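Local coordinates for protein amine Dehydrogenase (PDB 1JMX) that probably carries electrons through its two c-type haems, as the haem-binding alpha subunit of a quinohemoprotein amine dehydrogenase, at residues A[434-437]-A[443-446]; A[208-213]-A[236-241]; A[168-173]-A[232-237]. All blocks are in the same frame, centred on the assembly; numbering follows the deposited sequence.

Interaction 1: residues A[434-437]-A[443-446]; sequences AGKM and FVPG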
loop_
_atom_site.group_PDB
_atom_site.type_symbol
_atom_site.label_atom_id
_atom_site.label_comp_id
_atom_site.label_asym_id
_atom_site.label_seq_id
_atom_site.Cartn_x
_atom_site.Cartn_y
_atom_site.Cartn_z
ATOM N N ALA A 434 20.988 4.077 -3.178
ATOM C CA ALA A 434 19.677 4.030 -3.829
ATOM C C ALA A 434 19.629 3.399 -5.213
ATOM O O ALA A 434 18.614 2.817 -5.600
ATOM C CB ALA A 434 19.043 5.416 -3.854
ATOM N N GLY A 435 20.717 3.519 -5.959
ATOM C CA GLY A 435 20.757 2.942 -7.288
ATOM C C GLY A 435 21.629 3.763 -8.214
ATOM O O GLY A 435 22.441 4.572 -7.746
ATOM N N LYS A 436 21.431 3.597 -9.521
ATOM C CA LYS A 436 22.228 4.327 -10.493
ATOM C C LYS A 436 21.418 4.995 -11.591
ATOM O O LYS A 436 20.559 4.376 -12.219
ATOM C CB LYS A 436 23.306 3.420 -11.105
ATOM C CG LYS A 436 22.772 2.191 -11.829
ATOM C CD LYS A 436 23.900 1.235 -12.259
ATOM C CE LYS A 436 23.367 0.020 -13.025
ATOM N NZ LYS A 436 22.401 -0.777 -12.203
ATOM N N MET A 437 21.659 6.291 -11.758
ATOM C CA MET A 437 21.004 7.072 -12.792
ATOM C C MET A 437 21.856 6.901 -14.042
ATOM O O MET A 437 23.071 7.119 -14.025
ATOM C CB MET A 437 20.945 8.552 -12.406
ATOM C CG MET A 437 20.331 9.447 -13.464
ATOM S SD MET A 437 18.603 9.052 -13.772
ATOM C CE MET A 437 17.803 10.213 -12.687
ATOM N N PHE A 443 16.587 5.460 -14.166
ATOM C CA PHE A 443 17.179 5.194 -12.863
ATOM C C PHE A 443 16.907 3.742 -12.461
ATOM O O PHE A 443 15.758 3.316 -12.387
ATOM C CB PHE A 443 16.614 6.132 -11.793
ATOM C CG PHE A 443 17.272 5.975 -10.450
ATOM C CD1 PHE A 443 18.417 6.698 -10.133
ATOM C CD2 PHE A 443 16.758 5.093 -9.504
ATOM C CE1 PHE A 443 19.043 6.547 -8.891
ATOM C CE2 PHE A 443 17.376 4.935 -8.262
ATOM C CZ PHE A 443 18.522 5.665 -7.956
ATOM N N VAL A 444 17.975 2.987 -12.232
ATOM C CA VAL A 444 17.878 1.585 -11.830
ATOM C C VAL A 444 18.160 1.501 -10.329
ATOM O O VAL A 444 19.298 1.687 -9.894
ATOM C CB VAL A 444 18.901 0.701 -12.614
ATOM C CG1 VAL A 444 18.893 -0.728 -12.090
ATOM C CG2 VAL A 444 18.584 0.721 -14.111
ATOM N N PRO A 445 17.114 1.255 -9.515
ATOM C CA PRO A 445 17.263 1.156 -8.058
ATOM C C PRO A 445 18.110 -0.028 -7.606
ATOM O O PRO A 445 18.356 -0.964 -8.373
ATOM C CB PRO A 445 15.816 1.050 -7.573
ATOM C CG PRO A 445 15.121 0.390 -8.710
ATOM C CD PRO A 445 15.703 1.083 -9.907
ATOM N N GLY A 446 18.579 0.033 -6.366
ATOM C CA GLY A 446 19.401 -1.042 -5.834
ATOM C C GLY A 446 18.631 -2.328 -5.573
ATOM O O GLY A 446 17.408 -2.387 -5.742
HETATM O O HOH W 1 21.659 0.015 -9.351
#

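Interaction 2: residues A[208-213]-A[236-241]; sequences DTFKVE and YEWRGN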
loop_
_atom_site.group_PDB
_atom_site.type_symbol
_atom_site.label_atom_id
_atom_site.label_comp_id
_atom_site.label_asym_id
_atom_site.label_seq_id
_atom_site.Cartn_x
_atom_site.Cartn_y
_atom_site.Cartn_z
ATOM N N ASP A 208 -14.204 -13.243 -30.152
ATOM C CA ASP A 208 -13.784 -11.848 -29.950
ATOM C C ASP A 208 -12.278 -11.713 -29.758
ATOM O O ASP A 208 -11.801 -10.725 -29.202
ATOM C CB ASP A 208 -14.521 -11.213 -28.766
ATOM C CG ASP A 208 -15.984 -10.931 -29.065
ATOM O OD1 ASP A 208 -16.740 -10.635 -28.112
ATOM O OD2 ASP A 208 -16.377 -10.993 -30.252
ATOM N N THR A 209 -11.539 -12.724 -30.200
ATOM C CA THR A 209 -10.086 -12.721 -30.110
ATOM C C THR A 209 -9.520 -12.419 -31.505
ATOM O O THR A 209 -10.223 -12.552 -32.514
ATOM C CB THR A 209 -9.543 -14.070 -29.587
ATOM O OG1 THR A 209 -9.702 -15.074 -30.588
ATOM C CG2 THR A 209 -10.295 -14.507 -28.347
ATOM N N PHE A 210 -8.260 -11.998 -31.560
ATOM C CA PHE A 210 -7.620 -11.651 -32.824
ATOM C C PHE A 210 -6.152 -12.020 -32.797
ATOM O O PHE A 210 -5.578 -12.287 -31.734
ATOM C CB PHE A 210 -7.671 -10.133 -33.072
ATOM C CG PHE A 210 -9.041 -9.524 -32.971
ATOM C CD1 PHE A 210 -9.855 -9.418 -34.096
ATOM C CD2 PHE A 210 -9.506 -9.020 -31.756
ATOM C CE1 PHE A 210 -11.107 -8.823 -34.014
ATOM C CE2 PHE A 210 -10.761 -8.421 -31.663
ATOM C CZ PHE A 210 -11.561 -8.322 -32.790
ATOM N N LYS A 211 -5.563 -12.046 -33.991
ATOM C CA LYS A 211 -4.135 -12.282 -34.179
ATOM C C LYS A 211 -3.633 -10.856 -34.391
ATOM O O LYS A 211 -4.321 -10.041 -35.013
ATOM C CB LYS A 211 -3.857 -13.119 -35.431
ATOM C CG LYS A 211 -4.247 -14.592 -35.326
ATOM C CD LYS A 211 -3.662 -15.360 -36.511
ATOM C CE LYS A 211 -4.012 -16.850 -36.486
ATOM N NZ LYS A 211 -3.384 -17.584 -37.641
ATOM N N VAL A 212 -2.459 -10.538 -33.863
ATOM C CA VAL A 212 -1.929 -9.180 -33.975
ATOM C C VAL A 212 -0.489 -9.169 -34.463
ATOM O O VAL A 212 0.333 -9.985 -34.048
ATOM C CB VAL A 212 -2.000 -8.423 -32.604
ATOM C CG1 VAL A 212 -1.644 -6.955 -32.783
ATOM C CG2 VAL A 212 -3.388 -8.547 -31.982
ATOM N N GLU A 213 -0.189 -8.213 -35.332
ATOM C CA GLU A 213 1.150 -8.074 -35.882
ATOM C C GLU A 213 1.556 -6.611 -35.819
ATOM O O GLU A 213 0.884 -5.747 -36.368
ATOM C CB GLU A 213 1.175 -8.555 -37.334
ATOM C CG GLU A 213 2.558 -8.641 -37.945
ATOM C CD GLU A 213 3.027 -10.081 -38.137
ATOM O OE1 GLU A 213 4.177 -10.402 -37.726
ATOM O OE2 GLU A 213 2.251 -10.887 -38.709
ATOM N N TYR A 236 -15.315 -2.635 -26.688
ATOM C CA TYR A 236 -14.302 -1.584 -26.796
ATOM C C TYR A 236 -13.044 -1.828 -25.969
ATOM O O TYR A 236 -11.980 -1.331 -26.323
ATOM C CB TYR A 236 -14.891 -0.204 -26.463
ATOM C CG TYR A 236 -15.093 0.081 -24.985
ATOM C CD1 TYR A 236 -14.250 0.961 -24.304
ATOM C CD2 TYR A 236 -16.131 -0.519 -24.274
ATOM C CE1 TYR A 236 -14.438 1.239 -22.956
ATOM C CE2 TYR A 236 -16.329 -0.250 -22.926
ATOM C CZ TYR A 236 -15.484 0.630 -22.274
ATOM O OH TYR A 236 -15.702 0.924 -20.954
ATOM N N GLU A 237 -13.160 -2.599 -24.886
ATOM C CA GLU A 237 -12.016 -2.892 -24.019
ATOM C C GLU A 237 -11.048 -3.914 -24.601
ATOM O O GLU A 237 -11.177 -5.122 -24.399
ATOM C CB GLU A 237 -12.476 -3.317 -22.623
ATOM C CG GLU A 237 -13.071 -2.189 -21.783
ATOM C CD GLU A 237 -12.037 -1.178 -21.276
ATOM O OE1 GLU A 237 -10.859 -1.209 -21.698
ATOM O OE2 GLU A 237 -12.411 -0.336 -20.435
ATOM N N TRP A 238 -10.047 -3.389 -25.295
ATOM C CA TRP A 238 -9.020 -4.178 -25.950
ATOM C C TRP A 238 -7.893 -4.583 -25.007
ATOM O O TRP A 238 -7.251 -3.736 -24.388
ATOM C CB TRP A 238 -8.465 -3.372 -27.123
ATOM C CG TRP A 238 -7.285 -3.971 -27.816
ATOM C CD1 TRP A 238 -5.977 -3.901 -27.423
ATOM C CD2 TRP A 238 -7.293 -4.668 -29.066
ATOM N NE1 TRP A 238 -5.170 -4.504 -28.356
ATOM C CE2 TRP A 238 -5.949 -4.983 -29.376
ATOM C CE3 TRP A 238 -8.304 -5.054 -29.957
ATOM C CZ2 TRP A 238 -5.591 -5.667 -30.548
ATOM C CZ3 TRP A 238 -7.949 -5.732 -31.116
ATOM C CH2 TRP A 238 -6.603 -6.033 -31.400
ATOM N N ARG A 239 -7.652 -5.888 -24.916
ATOM C CA ARG A 239 -6.590 -6.427 -24.079
ATOM C C ARG A 239 -5.729 -7.322 -24.944
ATOM O O ARG A 239 -6.199 -8.322 -25.468
ATOM C CB ARG A 239 -7.167 -7.229 -22.909
ATOM C CG ARG A 239 -7.941 -6.394 -21.925
ATOM C CD ARG A 239 -7.054 -5.359 -21.258
ATOM N NE ARG A 239 -7.823 -4.540 -20.331
ATOM C CZ ARG A 239 -8.640 -3.565 -20.708
ATOM N NH1 ARG A 239 -8.787 -3.275 -21.990
ATOM N NH2 ARG A 239 -9.347 -2.911 -19.807
ATOM N N GLY A 240 -4.459 -6.978 -25.085
ATOM C CA GLY A 240 -3.599 -7.788 -25.915
ATOM C C GLY A 240 -2.235 -8.068 -25.344
ATOM O O GLY A 240 -1.827 -7.488 -24.341
ATOM N N ASN A 241 -1.552 -9.023 -25.963
ATOM C CA ASN A 241 -0.212 -9.388 -25.556
ATOM C C ASN A 241 0.591 -9.567 -26.828
ATOM O O ASN A 241 0.261 -10.401 -27.675
ATOM C CB ASN A 241 -0.201 -10.679 -24.739
ATOM C CG ASN A 241 1.161 -10.957 -24.139
ATOM O OD1 ASN A 241 2.027 -11.592 -24.764
ATOM N ND2 ASN A 241 1.381 -10.438 -22.941
#

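Interaction 3: residues A[168-173]-A[232-237]; sequences AEWQKA and LYNGYE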
loop_
_atom_site.group_PDB
_atom_site.type_symbol
_atom_site.label_atom_id
_atom_site.label_comp_id
_atom_site.label_asym_id
_atom_site.label_seq_id
_atom_site.Cartn_x
_atom_site.Cartn_y
_atom_site.Cartn_z
ATOM N N ALA A 168 -27.108 1.779 -20.503
ATOM C CA ALA A 168 -28.276 1.344 -21.266
ATOM C C ALA A 168 -28.064 1.598 -22.756
ATOM O O ALA A 168 -28.311 0.718 -23.591
ATOM C CB ALA A 168 -29.528 2.083 -20.775
ATOM N N GLU A 169 -27.582 2.799 -23.073
ATOM C CA GLU A 169 -27.322 3.208 -24.448
ATOM C C GLU A 169 -26.093 2.551 -25.036
ATOM O O GLU A 169 -25.924 2.518 -26.256
ATOM C CB GLU A 169 -27.224 4.725 -24.536
ATOM C CG GLU A 169 -28.594 5.383 -24.496
ATOM C CD GLU A 169 -28.541 6.894 -24.382
ATOM O OE1 GLU A 169 -29.181 7.437 -23.445
ATOM O OE2 GLU A 169 -27.883 7.540 -25.238
ATOM N N TRP A 170 -25.222 2.050 -24.168
ATOM C CA TRP A 170 -24.038 1.364 -24.634
ATOM C C TRP A 170 -24.401 -0.073 -25.027
ATOM O O TRP A 170 -23.896 -0.591 -26.019
ATOM C CB TRP A 170 -22.939 1.361 -23.576
ATOM C CG TRP A 170 -21.751 0.634 -24.068
ATOM C CD1 TRP A 170 -21.284 -0.562 -23.625
ATOM C CD2 TRP A 170 -20.926 1.007 -25.174
ATOM N NE1 TRP A 170 -20.221 -0.962 -24.389
ATOM C CE2 TRP A 170 -19.979 -0.018 -25.349
ATOM C CE3 TRP A 170 -20.898 2.110 -26.038
ATOM C CZ2 TRP A 170 -19.009 0.020 -26.354
ATOM C CZ3 TRP A 170 -19.934 2.151 -27.039
ATOM C CH2 TRP A 170 -19.002 1.110 -27.188
ATOM N N GLN A 171 -25.276 -0.707 -24.246
ATOM C CA GLN A 171 -25.708 -2.073 -24.523
ATOM C C GLN A 171 -26.380 -2.197 -25.892
ATOM O O GLN A 171 -26.395 -3.274 -26.488
ATOM C CB GLN A 171 -26.681 -2.560 -23.446
ATOM C CG GLN A 171 -26.048 -2.795 -22.095
ATOM C CD GLN A 171 -27.019 -3.408 -21.100
ATOM O OE1 GLN A 171 -27.118 -4.639 -20.984
ATOM N NE2 GLN A 171 -27.751 -2.551 -20.380
ATOM N N LYS A 172 -26.972 -1.103 -26.365
ATOM C CA LYS A 172 -27.635 -1.097 -27.663
ATOM C C LYS A 172 -26.701 -0.664 -28.792
ATOM O O LYS A 172 -26.728 -1.251 -29.879
ATOM C CB LYS A 172 -28.875 -0.196 -27.637
ATOM C CG LYS A 172 -30.040 -0.732 -26.792
ATOM C CD LYS A 172 -30.937 -1.740 -27.538
ATOM C CE LYS A 172 -30.242 -3.073 -27.856
ATOM N NZ LYS A 172 -29.833 -3.202 -29.305
ATOM N N ALA A 173 -25.854 0.328 -28.522
ATOM C CA ALA A 173 -24.927 0.843 -29.524
ATOM C C ALA A 173 -23.565 0.162 -29.561
ATOM O O ALA A 173 -22.703 0.577 -30.325
ATOM C CB ALA A 173 -24.753 2.354 -29.348
ATOM N N LEU A 232 -11.319 -8.790 -27.065
ATOM C CA LEU A 232 -12.077 -7.559 -26.982
ATOM C C LEU A 232 -13.263 -7.770 -26.036
ATOM O O LEU A 232 -14.105 -8.645 -26.261
ATOM C CB LEU A 232 -12.534 -7.159 -28.392
ATOM C CG LEU A 232 -13.087 -5.785 -28.785
ATOM C CD1 LEU A 232 -14.591 -5.829 -28.902
ATOM C CD2 LEU A 232 -12.616 -4.697 -27.846
ATOM N N TYR A 233 -13.269 -6.998 -24.950
ATOM C CA TYR A 233 -14.317 -7.044 -23.936
ATOM C C TYR A 233 -15.277 -5.882 -24.081
ATOM O O TYR A 233 -14.868 -4.761 -24.366
ATOM C CB TYR A 233 -13.716 -6.964 -22.534
ATOM C CG TYR A 233 -12.774 -8.077 -22.177
ATOM C CD1 TYR A 233 -11.399 -7.864 -22.148
ATOM C CD2 TYR A 233 -13.256 -9.335 -21.819
ATOM C CE1 TYR A 233 -10.528 -8.868 -21.763
ATOM C CE2 TYR A 233 -12.396 -10.346 -21.433
ATOM C CZ TYR A 233 -11.034 -10.106 -21.404
ATOM O OH TYR A 233 -10.177 -11.094 -21.004
ATOM N N ASN A 234 -16.558 -6.163 -23.887
ATOM C CA ASN A 234 -17.608 -5.151 -23.940
ATOM C C ASN A 234 -17.591 -4.251 -25.176
ATOM O O ASN A 234 -17.949 -3.080 -25.098
ATOM C CB ASN A 234 -17.566 -4.309 -22.658
ATOM C CG ASN A 234 -18.838 -3.517 -22.428
ATOM O OD1 ASN A 234 -19.894 -3.849 -22.951
ATOM N ND2 ASN A 234 -18.739 -2.461 -21.634
ATOM N N GLY A 235 -17.138 -4.792 -26.304
ATOM C CA GLY A 235 -17.125 -4.039 -27.546
ATOM C C GLY A 235 -16.101 -2.938 -27.722
ATOM O O GLY A 235 -16.023 -2.364 -28.807
ATOM N N TYR A 236 -15.315 -2.635 -26.688
ATOM C CA TYR A 236 -14.302 -1.584 -26.796
ATOM C C TYR A 236 -13.044 -1.828 -25.969
ATOM O O TYR A 236 -11.980 -1.331 -26.323
ATOM C CB TYR A 236 -14.891 -0.204 -26.463
ATOM C CG TYR A 236 -15.093 0.081 -24.985
ATOM C CD1 TYR A 236 -14.250 0.961 -24.304
ATOM C CD2 TYR A 236 -16.131 -0.519 -24.274
ATOM C CE1 TYR A 236 -14.438 1.239 -22.956
ATOM C CE2 TYR A 236 -16.329 -0.250 -22.926
ATOM C CZ TYR A 236 -15.484 0.630 -22.274
ATOM O OH TYR A 236 -15.702 0.924 -20.954
ATOM N N GLU A 237 -13.160 -2.599 -24.886
ATOM C CA GLU A 237 -12.016 -2.892 -24.019
ATOM C C GLU A 237 -11.048 -3.914 -24.601
ATOM O O GLU A 237 -11.177 -5.122 -24.399
ATOM C CB GLU A 237 -12.476 -3.317 -22.623
ATOM C CG GLU A 237 -13.071 -2.189 -21.783
ATOM C CD GLU A 237 -12.037 -1.178 -21.276
ATOM O OE1 GLU A 237 -10.859 -1.209 -21.698
ATOM O OE2 GLU A 237 -12.411 -0.336 -20.435
#

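Interaction 1: residues A[434-437]-A[443-446]
A beta hairpin of strands 435-437 and 442-445 pairs G435, K436 and M437 with P445, V444 and F443 in antiparallel register. K436 and V444 form its hydrogen-bonded pair: K436 N donates to V444 O, and V444 N returns a bond to K436 O, both 2.9 Å long. The non-hydrogen-bonded pairs G435–P445 and M437–F443 flank it. One bond follows beyond G435–P445, from G446 N to A434 O at 2.9 Å. On the face carrying M437 and F443, the phenylalanine keeps CG on the far side from its backbone N (chi1 -175°), which swings the ring across the partner strand. K436 N lies over one ring face, A434 O sits at the edge near CE2, and CZ packs 3.6 Å from G435 CA. Glycine fits here: G435 has positive phi just after helix 430-433, and a CB would collide with V444 O and the F443 ring. M437 crosses F443 at about a right angle, its CB 3.9 Å from F443 CD1. F443 also bonds through its backbone to G391 of strand 391-400, tying the hairpin into the mixed beta-sheet of domain IV, which belongs to the E-set clan, while its ring reaches V418, L464, M481 and V483. On the other face K436 and V444 run side by side. Bent only at its last torsion (chi4 -60°), the lysine lays NZ 3.5 Å from V444 CG1 and donates to a water that in turn donates to V444 O over 2.9 Å, giving that carbonyl a second donor.

Interaction 2: residues A[208-213]-A[236-241]
E237 OE1 is gripped by both terminal nitrogens of R239, with NH1 at 2.9 Å and NH2 at 3.0 Å from it. The guanidinium meets this oxygen end-on and in its own plane, whereas relative to the carboxylate the two nitrogens approach from one and the same face, NH2 steeply, 74° out of plane. R239 NH1 also makes a weak bond to W238 O, of its own strand. Both charges have second partners among the helices and loops packed against this side: R79 takes E237 OE2, and E35 pairs with R239 NH2. This shared network is likely to favour the charged forms of all four groups. W238, between them in sequence, turns to the opposite side of the strand, into the interior of the eight-stranded antiparallel barrel formed by residues 182-280. Strands 209-218 and 237-244 are not neighbours there; strand 223-233 runs between them, and the indole spans it to reach F210 and V212. With CG trans to the backbone N (chi1 173°), the indole reaches across, and its six-membered ring makes the contacts. W238 CZ3 meets F210 CD2 at 3.7 Å. The planes are nearly parallel, 24° apart, yet the rings are slid so far that they barely overlap, with 5.6 Å between the centroids of the F210 ring and the W238 six-membered ring. V212 points against W238 from the opposite direction and sets CG2 3.9 Å from W238 CZ2. The indole nitrogen W238 NE1 bonds to Q251 OE1, F253 lies with its ring near parallel to the indole, and V202 of strand 194-204 touches both W238 and F210.

Interaction 3: residues A[168-173]-A[232-237]
W170 extends CG directly away from its backbone N (chi1 179°), carrying the indole out from helix 165-173, while Y236 tucks its own CG between backbone N and carbonyl carbon (chi1 77°), with the CD2 side of its ring against the indole. Beside this pair N234 offers two oxygens to the indole N-H. The main bond runs from W170 NE1 to the backbone N234 O, 3.2 Å away and lying in the indole plane; the side-chain oxygen N234 OD1 stands equally far from NE1 but makes only a weak bond, with the amide turned almost perpendicular to the indole. The same N234 O lies at the edge of the Y236 ring, in its plane. N234 and G235 both have positive phi and form the turn joining barrel strands 223-233 and 237-244. A classic beta bulge closes it: Y236 and E237 both face Y233, whose O accepts from E237 N at 2.8 Å and from Y236 N at 3.2 Å. Beyond the polar pair, W170 CZ2 packs 3.6 Å from Y236 CD2, the two planes inclined at 80° in an oblique meeting. A leucine in place of W170 would probably leave N234 O without its indole donor and open a gap beside the Y236 ring. N234 N also donates to D66 OD1, and Y236 OH is hydrogen-bonded to L70 O. The N234 side chain lies about 10 Å from that of K32, a residue that binds one of the haems.

Along the chain, interactions 2 and 3 close before interaction 1 opens. Interactions 2 and 3 have centres about 15 Å apart and share Y236 and E237; both reach the barrel of domain II, where strand 223-233 lies between strands 209-218 and 237-244. They touch directly, D208 O and L232 N probably forming a hydrogen bond at 2.9 Å. Interaction 2 lies in the barrel interior, whereas interaction 3 joins helix 165-173 to a turn at the barrel's end. Interaction 1 stands apart in domain IV, its centre about 35 Å from that of interaction 2 and 43 Å from that of interaction 3, in a separate beta-sheet, with no contact to the other two.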